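Local coordinates for BT_4661 (Bacteroides thetaiotaomicron, PDB 4AK2), which binds heparin and heparan sulphate and, as a SusE-like surface protein of the heparin utilisation locus, probably holds these sulphated glycans at the cell surface, at residues Val123-Pro129 / Ser142-Gly148; Ala246-Thr252 / Arg268-Ile274. All blocks are in the same frame, centred on the assembly; numbering follows the deposited sequence.

Contact 1. Residues Val123-Pro129 / Ser142-Gly148; sequences VQLEYTP and SIAPSLG
Tyr127 and Pro145 meet ring to ring where two loop segments run antiparallel, joined by a single beta bridge between Glu126 and Ser146 in the ligand-binding domain. Pro145 sets its CB over the centre of the phenol ring, 3.5 Å from the centroid and only 5° off the normal, a CH-pi contact. The ring gets there because CG stands anti to the carbonyl carbon (chi1 -72°), which lays the side chain alongside the proline. Ile143 O lies in the plane at the ring's edge, 3.4 Å from Tyr127 CD2, and accepts a hydrogen bond from Ser142 OG. The hydroxyl reaches past the pair to Phe227 O. An alanine in place of Tyr127 is likely to leave Pro145 without the face it packs on and Phe227 O without its phenolic partner.

Beyond the ring, Leu125 CD1 touches Leu147 CD2 at 3.7 Å, the two leucines pointing the same way. Ile143 has CG1 against Thr128 O and CG2 beside Tyr127 CD2. Glu126 and Ser146 exchange two backbone bonds, Glu126 N to Ser146 O being the straighter at 170°. Water bridges the more polar side: one molecule accepts from Thr128 N at 2.9 Å and donates to Ala144 O at 2.8 Å.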
loop_
_atom_site.group_PDB
_atom_site.type_symbol
_atom_site.label_atom_id
_atom_site.label_comp_id
_atom_site.label_asym_id
_atom_site.label_seq_id
_atom_site.Cartn_x
_atom_site.Cartn_y
_atom_site.Cartn_z
ATOM N N VAL A 123 -10.625 -18.413 4.252
ATOM C CA VAL A 123 -9.397 -17.723 3.865
ATOM C C VAL A 123 -9.171 -16.561 4.813
ATOM O O VAL A 123 -10.080 -15.813 5.150
ATOM C CB VAL A 123 -9.478 -17.220 2.402
ATOM C CG1 VAL A 123 -8.348 -16.253 2.022
ATOM C CG2 VAL A 123 -9.556 -18.401 1.458
ATOM N N GLN A 124 -7.936 -16.441 5.280
ATOM C CA GLN A 124 -7.536 -15.301 6.086
ATOM C C GLN A 124 -6.253 -14.775 5.427
ATOM O O GLN A 124 -5.130 -15.143 5.786
ATOM C CB GLN A 124 -7.292 -15.739 7.525
ATOM C CG GLN A 124 -7.021 -14.582 8.474
ATOM C CD GLN A 124 -6.866 -15.049 9.894
ATOM O OE1 GLN A 124 -7.617 -15.904 10.377
ATOM N NE2 GLN A 124 -5.871 -14.496 10.581
ATOM N N LEU A 125 -6.407 -13.936 4.401
ATOM C CA LEU A 125 -5.246 -13.610 3.558
ATOM C C LEU A 125 -4.470 -12.431 4.138
ATOM O O LEU A 125 -4.986 -11.319 4.197
ATOM C CB LEU A 125 -5.723 -13.279 2.134
ATOM C CG LEU A 125 -4.610 -12.945 1.113
ATOM C CD1 LEU A 125 -3.707 -14.176 0.873
ATOM C CD2 LEU A 125 -5.257 -12.544 -0.196
ATOM N N GLU A 126 -3.221 -12.687 4.556
ATOM C CA GLU A 126 -2.436 -11.675 5.226
ATOM C C GLU A 126 -1.013 -11.622 4.672
ATOM O O GLU A 126 -0.254 -12.609 4.740
ATOM C CB GLU A 126 -2.365 -11.939 6.752
ATOM C CG GLU A 126 -3.740 -11.816 7.390
ATOM C CD GLU A 126 -3.708 -11.832 8.901
ATOM O OE1 GLU A 126 -2.638 -12.148 9.474
ATOM O OE2 GLU A 126 -4.747 -11.560 9.531
ATOM N N TYR A 127 -0.616 -10.474 4.151
ATOM C CA TYR A 127 0.771 -10.216 3.796
ATOM C C TYR A 127 1.397 -9.503 5.007
ATOM O O TYR A 127 0.835 -8.510 5.500
ATOM C CB TYR A 127 0.830 -9.259 2.597
ATOM C CG TYR A 127 0.413 -9.889 1.277
ATOM C CD1 TYR A 127 -0.921 -9.970 0.893
ATOM C CD2 TYR A 127 1.359 -10.435 0.424
ATOM C CE1 TYR A 127 -1.300 -10.539 -0.300
ATOM C CE2 TYR A 127 1.011 -11.020 -0.780
ATOM C CZ TYR A 127 -0.342 -11.085 -1.135
ATOM O OH TYR A 127 -0.717 -11.696 -2.333
ATOM N N THR A 128 2.536 -9.992 5.447
ATOM C CA THR A 128 3.237 -9.369 6.586
ATOM C C THR A 128 4.679 -9.179 6.154
ATOM O O THR A 128 5.454 -10.156 6.196
ATOM C CB THR A 128 3.147 -10.269 7.834
ATOM O OG1 THR A 128 1.776 -10.459 8.183
ATOM C CG2 THR A 128 3.914 -9.661 9.020
ATOM N N PRO A 129 5.103 -7.972 5.782
ATOM C CA PRO A 129 4.366 -6.708 5.773
ATOM C C PRO A 129 3.354 -6.652 4.649
ATOM O O PRO A 129 3.504 -7.255 3.601
ATOM C CB PRO A 129 5.490 -5.673 5.512
ATOM C CG PRO A 129 6.481 -6.430 4.656
ATOM C CD PRO A 129 6.481 -7.808 5.247
ATOM N N SER A 142 6.915 -9.093 -3.457
ATOM C CA SER A 142 6.479 -8.925 -2.081
ATOM C C SER A 142 6.782 -10.154 -1.243
ATOM O O SER A 142 7.297 -11.159 -1.762
ATOM C CB SER A 142 4.943 -8.689 -2.075
ATOM O OG SER A 142 4.248 -9.933 -2.291
ATOM N N ILE A 143 6.503 -10.063 0.054
ATOM C CA ILE A 143 6.459 -11.241 0.932
ATOM C C ILE A 143 5.426 -12.241 0.413
ATOM O O ILE A 143 4.416 -11.830 -0.226
ATOM C CB ILE A 143 6.139 -10.790 2.390
ATOM C CG1 ILE A 143 6.628 -11.818 3.422
ATOM C CG2 ILE A 143 4.660 -10.495 2.587
ATOM C CD1 ILE A 143 8.165 -11.859 3.590
ATOM N N ALA A 144 5.561 -13.521 0.713
ATOM C CA ALA A 144 4.522 -14.489 0.450
ATOM C C ALA A 144 3.491 -14.375 1.573
ATOM O O ALA A 144 3.848 -14.314 2.740
ATOM C CB ALA A 144 5.128 -15.905 0.427
ATOM N N PRO A 145 2.184 -14.337 1.239
ATOM C CA PRO A 145 1.189 -14.163 2.269
ATOM C C PRO A 145 0.891 -15.465 3.012
ATOM O O PRO A 145 1.131 -16.562 2.474
ATOM C CB PRO A 145 -0.060 -13.752 1.472
ATOM C CG PRO A 145 0.115 -14.408 0.116
ATOM C CD PRO A 145 1.622 -14.377 -0.112
ATOM N N SER A 146 0.344 -15.358 4.213
ATOM C CA SER A 146 -0.303 -16.518 4.813
ATOM C C SER A 146 -1.751 -16.548 4.309
ATOM O O SER A 146 -2.382 -15.499 4.063
ATOM C CB SER A 146 -0.250 -16.467 6.337
ATOM O OG SER A 146 -0.730 -15.219 6.794
ATOM N N LEU A 147 -2.267 -17.755 4.122
ATOM C CA LEU A 147 -3.582 -17.941 3.499
ATOM C C LEU A 147 -4.685 -18.251 4.486
ATOM O O LEU A 147 -5.855 -18.058 4.158
ATOM C CB LEU A 147 -3.531 -19.070 2.458
ATOM C CG LEU A 147 -2.439 -18.983 1.382
ATOM C CD1 LEU A 147 -2.607 -20.100 0.367
ATOM C CD2 LEU A 147 -2.425 -17.620 0.688
ATOM N N GLY A 148 -4.327 -18.794 5.649
ATOM C CA GLY A 148 -5.288 -19.216 6.655
ATOM C C GLY A 148 -5.165 -20.704 6.937
ATOM O O GLY A 148 -4.798 -21.491 6.056
HETATM O O HOH W 1 -3.245 -15.540 7.816
HETATM O O HOH W 2 1.372 -13.267 7.182
HETATM O O HOH W 3 3.280 -12.767 5.002
HETATM O O HOH W 4 5.238 -7.496 1.161
#

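Contact 2. Residues Ala246-Thr252 / Arg268-Ile274; sequences AMIGQIT and RVSPIFI. With NA (sodium ion), chain C; IDS (2-O-sulfo-alpha-L-idopyranuronic acid), chain B; SGN (2-deoxy-6-O-sulfo-2-(sulfoamino)-alpha-D-glucopyranose), chain D.
Gln250 and Arg268 cross over the antiparallel pairing of strands 241-254 and 268-276, where the sheet edges a heparin-binding pocket. Arg268 is extended from CG to NE and can be followed outward. Its CB lies 3.6 Å from Gln250 CD, CG rests against Thr252 CG2, and CD comes 3.4 Å from Gln250 OE1. NE turns to Ala263 O. Beyond it the guanidinium meets two sulfates at its edge, near its plane: NH1 donates to O2S of the iduronate sulfate (IDS) and to O4S of the glucosamine 6-O-sulfate (SGN), while NH2 donates to SGN O5S at 3.0 Å. Gln250 NE2 gives the same IDS O2S a second donor at 2.9 Å, and Gln250 OE1 is engaged by Arg162, which fixes the turn of the amide.

Backbone pairing is regular at both ends, Met247 with Ile274 and Ile251 with Val269. Between them the strand 268-276 is interrupted, and two waters fill in: one accepts from Ile272 N and donates to Gly249 O. At the interruption Ser270 OG binds a sodium ion that Asp163 O also holds. Farther along, Phe273 has Ile248 over one face, and the ring also packs on Cys89 and Met91 of strand 89-98. Ile248 CB stands 3.7 Å from the ring centroid, 16° off its normal.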
loop_
_atom_site.group_PDB
_atom_site.type_symbol
_atom_site.label_atom_id
_atom_site.label_comp_id
_atom_site.label_asym_id
_atom_site.label_seq_id
_atom_site.Cartn_x
_atom_site.Cartn_y
_atom_site.Cartn_z
ATOM N N ALA A 246 1.875 5.230 -3.948
ATOM C CA ALA A 246 1.343 3.978 -3.436
ATOM C C ALA A 246 0.125 3.526 -4.227
ATOM O O ALA A 246 -0.793 4.340 -4.475
ATOM C CB ALA A 246 0.985 4.104 -1.964
ATOM N N MET A 247 0.054 2.262 -4.595
ATOM C CA MET A 247 -1.052 1.656 -5.357
ATOM C C MET A 247 -1.735 0.581 -4.577
ATOM O O MET A 247 -1.077 -0.319 -3.974
ATOM C CB MET A 247 -0.545 1.140 -6.710
ATOM C CG MET A 247 -1.650 0.581 -7.640
ATOM S SD MET A 247 -2.191 -1.112 -7.297
ATOM C CE MET A 247 -0.814 -2.029 -7.978
ATOM N N ILE A 248 -3.071 0.639 -4.574
ATOM C CA ILE A 248 -3.895 -0.430 -4.029
ATOM C C ILE A 248 -4.874 -0.927 -5.091
ATOM O O ILE A 248 -5.380 -0.076 -5.871
ATOM C CB ILE A 248 -4.558 -0.025 -2.709
ATOM C CG1 ILE A 248 -5.359 -1.180 -2.114
ATOM C CG2 ILE A 248 -5.475 1.212 -2.904
ATOM C CD1 ILE A 248 -5.844 -0.915 -0.692
ATOM N N GLY A 249 -5.131 -2.220 -5.153
ATOM C CA GLY A 249 -6.176 -2.799 -6.051
ATOM C C GLY A 249 -6.863 -3.913 -5.358
ATOM O O GLY A 249 -6.316 -4.559 -4.469
ATOM N N GLN A 250 -8.121 -4.201 -5.726
ATOM C CA GLN A 250 -8.810 -5.368 -5.243
ATOM C C GLN A 250 -8.260 -6.611 -5.898
ATOM O O GLN A 250 -8.020 -6.643 -7.122
ATOM C CB GLN A 250 -10.336 -5.252 -5.519
ATOM C CG GLN A 250 -11.072 -6.360 -4.803
ATOM C CD GLN A 250 -12.520 -6.447 -5.268
ATOM O OE1 GLN A 250 -12.795 -7.154 -6.237
ATOM N NE2 GLN A 250 -13.428 -5.673 -4.621
ATOM N N ILE A 251 -8.114 -7.638 -5.054
ATOM C CA ILE A 251 -7.600 -8.952 -5.467
ATOM C C ILE A 251 -8.697 -10.000 -5.178
ATOM O O ILE A 251 -9.393 -9.909 -4.155
ATOM C CB ILE A 251 -6.283 -9.287 -4.706
ATOM C CG1 ILE A 251 -5.198 -8.283 -5.082
ATOM C CG2 ILE A 251 -5.809 -10.703 -5.009
ATOM C CD1 ILE A 251 -3.974 -8.329 -4.143
ATOM N N THR A 252 -8.914 -10.910 -6.121
ATOM C CA THR A 252 -9.906 -11.958 -5.932
ATOM C C THR A 252 -9.224 -13.307 -5.829
ATOM O O THR A 252 -8.085 -13.488 -6.317
ATOM C CB THR A 252 -10.961 -11.971 -7.052
ATOM O OG1 THR A 252 -10.334 -12.185 -8.314
ATOM C CG2 THR A 252 -11.696 -10.624 -7.065
ATOM N N ARG A 268 -13.252 -11.384 -2.200
ATOM C CA ARG A 268 -12.618 -10.180 -2.708
ATOM C C ARG A 268 -12.060 -9.400 -1.559
ATOM O O ARG A 268 -12.772 -9.102 -0.587
ATOM C CB ARG A 268 -13.646 -9.312 -3.411
ATOM C CG ARG A 268 -14.464 -10.033 -4.484
ATOM C CD ARG A 268 -15.386 -9.073 -5.208
ATOM N NE ARG A 268 -16.297 -9.810 -6.079
ATOM C CZ ARG A 268 -17.418 -9.297 -6.575
ATOM N NH1 ARG A 268 -17.759 -8.054 -6.236
ATOM N NH2 ARG A 268 -18.204 -10.046 -7.346
ATOM N N VAL A 269 -10.802 -9.003 -1.699
ATOM C CA VAL A 269 -10.078 -8.288 -0.619
ATOM C C VAL A 269 -9.109 -7.300 -1.223
ATOM O O VAL A 269 -8.719 -7.451 -2.404
ATOM C CB VAL A 269 -9.336 -9.286 0.320
ATOM C CG1 VAL A 269 -10.303 -9.968 1.288
ATOM C CG2 VAL A 269 -8.497 -10.294 -0.487
ATOM N N SER A 270 -8.645 -6.338 -0.426
ATOM C CA SER A 270 -7.547 -5.477 -0.854
ATOM C C SER A 270 -6.488 -5.500 0.242
ATOM O O SER A 270 -6.389 -4.609 1.088
ATOM C CB SER A 270 -8.020 -4.054 -1.164
ATOM O OG SER A 270 -9.033 -4.049 -2.194
ATOM N N PRO A 271 -5.667 -6.572 0.226
ATOM C CA PRO A 271 -4.798 -6.894 1.373
ATOM C C PRO A 271 -3.399 -6.278 1.324
ATOM O O PRO A 271 -2.613 -6.482 2.276
ATOM C CB PRO A 271 -4.717 -8.434 1.248
ATOM C CG PRO A 271 -4.659 -8.662 -0.256
ATOM C CD PRO A 271 -5.729 -7.666 -0.774
ATOM N N ILE A 272 -3.058 -5.600 0.245
ATOM C CA ILE A 272 -1.656 -5.158 0.080
ATOM C C ILE A 272 -1.579 -3.794 -0.604
ATOM O O ILE A 272 -2.264 -3.542 -1.597
ATOM C CB ILE A 272 -0.821 -6.235 -0.668
ATOM C CG1 ILE A 272 0.687 -5.892 -0.680
ATOM C CG2 ILE A 272 -1.302 -6.462 -2.092
ATOM C CD1 ILE A 272 1.580 -7.034 -1.177
ATOM N N PHE A 273 -0.709 -2.956 -0.079
ATOM C CA PHE A 273 -0.356 -1.709 -0.717
ATOM C C PHE A 273 1.023 -1.801 -1.337
ATOM O O PHE A 273 1.930 -2.395 -0.700
ATOM C CB PHE A 273 -0.360 -0.549 0.305
ATOM C CG PHE A 273 -1.439 0.481 0.095
ATOM C CD1 PHE A 273 -1.346 1.389 -0.956
ATOM C CD2 PHE A 273 -2.457 0.571 1.015
ATOM C CE1 PHE A 273 -2.335 2.350 -1.150
ATOM C CE2 PHE A 273 -3.452 1.545 0.863
ATOM C CZ PHE A 273 -3.365 2.438 -0.214
ATOM N N ILE A 274 1.224 -1.324 -2.546
ATOM C CA ILE A 274 2.542 -1.291 -3.159
ATOM C C ILE A 274 3.056 0.151 -3.087
ATOM O O ILE A 274 2.391 1.089 -3.538
ATOM C CB ILE A 274 2.488 -1.685 -4.662
ATOM C CG1 ILE A 274 1.727 -2.990 -4.900
ATOM C CG2 ILE A 274 3.905 -1.699 -5.247
ATOM C CD1 ILE A 274 2.097 -4.150 -4.044
HETATM NA NA NA C . -9.193 -1.699 -3.845
HETATM C C1 IDS B . -19.026 -3.076 -6.439
HETATM C C2 IDS B . -17.752 -3.469 -5.737
HETATM C C3 IDS B . -16.799 -2.287 -5.418
HETATM C C4 IDS B . -17.553 -1.101 -4.833
HETATM C C5 IDS B . -18.718 -0.783 -5.779
HETATM C C6 IDS B . -19.434 0.473 -5.391
HETATM O O2 IDS B . -18.111 -4.235 -4.578
HETATM O O3 IDS B . -16.149 -1.887 -6.633
HETATM O O4 IDS B . -18.014 -1.486 -3.532
HETATM O O5 IDS B . -19.590 -1.918 -5.841
HETATM O O6A IDS B . -18.750 1.520 -5.348
HETATM O O6B IDS B . -20.650 0.440 -5.130
HETATM S S IDS B . -17.134 -5.215 -3.918
HETATM O O1S IDS B . -18.014 -6.165 -3.225
HETATM O O2S IDS B . -16.347 -5.818 -4.998
HETATM O O3S IDS B . -16.287 -4.411 -2.986
HETATM C C1 SGN D . -20.563 -3.171 -11.456
HETATM C C2 SGN D . -20.862 -1.863 -10.696
HETATM C C3 SGN D . -19.886 -1.644 -9.527
HETATM C C4 SGN D . -19.886 -2.914 -8.660
HETATM C C5 SGN D . -19.515 -4.152 -9.527
HETATM C C6 SGN D . -19.486 -5.504 -8.812
HETATM N N2 SGN D . -20.910 -0.740 -11.631
HETATM O O3 SGN D . -20.268 -0.509 -8.742
HETATM O O4 SGN D . -18.719 -2.838 -7.811
HETATM O O5 SGN D . -20.529 -4.263 -10.544
HETATM O O6 SGN D . -20.796 -5.723 -8.305
HETATM S S1 SGN D . -22.304 -0.336 -12.321
HETATM O O1S SGN D . -22.885 -1.535 -12.892
HETATM O O2S SGN D . -23.078 0.268 -11.280
HETATM O O3S SGN D . -21.879 0.677 -13.475
HETATM S S2 SGN D . -21.035 -6.957 -7.409
HETATM O O4S SGN D . -20.281 -6.679 -6.181
HETATM O O5S SGN D . -20.392 -8.189 -8.188
HETATM O O6S SGN D . -22.411 -7.035 -7.142
HETATM O O HOH W 5 -2.000 -3.268 -4.342
HETATM O O HOH W 6 -4.617 -4.957 -2.225
HETATM O O HOH W 7 -9.777 -0.311 -1.765
#

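Overall arrangement
The two contacts illustrate how one domain varies its chemistry with depth. Contact 2 is buried, pairs two strands of the mixed sheet and carries glycan at one end and sodium at its strand break; contact 1 is only partly buried, joins loops that flank strands 131-134 and 140-141, and has no ligand of its own. They touch directly, centres about 12 Å apart: Tyr127 CD2 packs on Ile272 CD1 at 3.8 Å, and Leu125 lies against Pro271. The interrupted part of strand 268-276 thus faces the loops of 123-129 and 142-148. Water serves both, bridging side chain as well as backbone in contact 1 but backbone alone across the strand break, whereas charge meets sulfate only in contact 2.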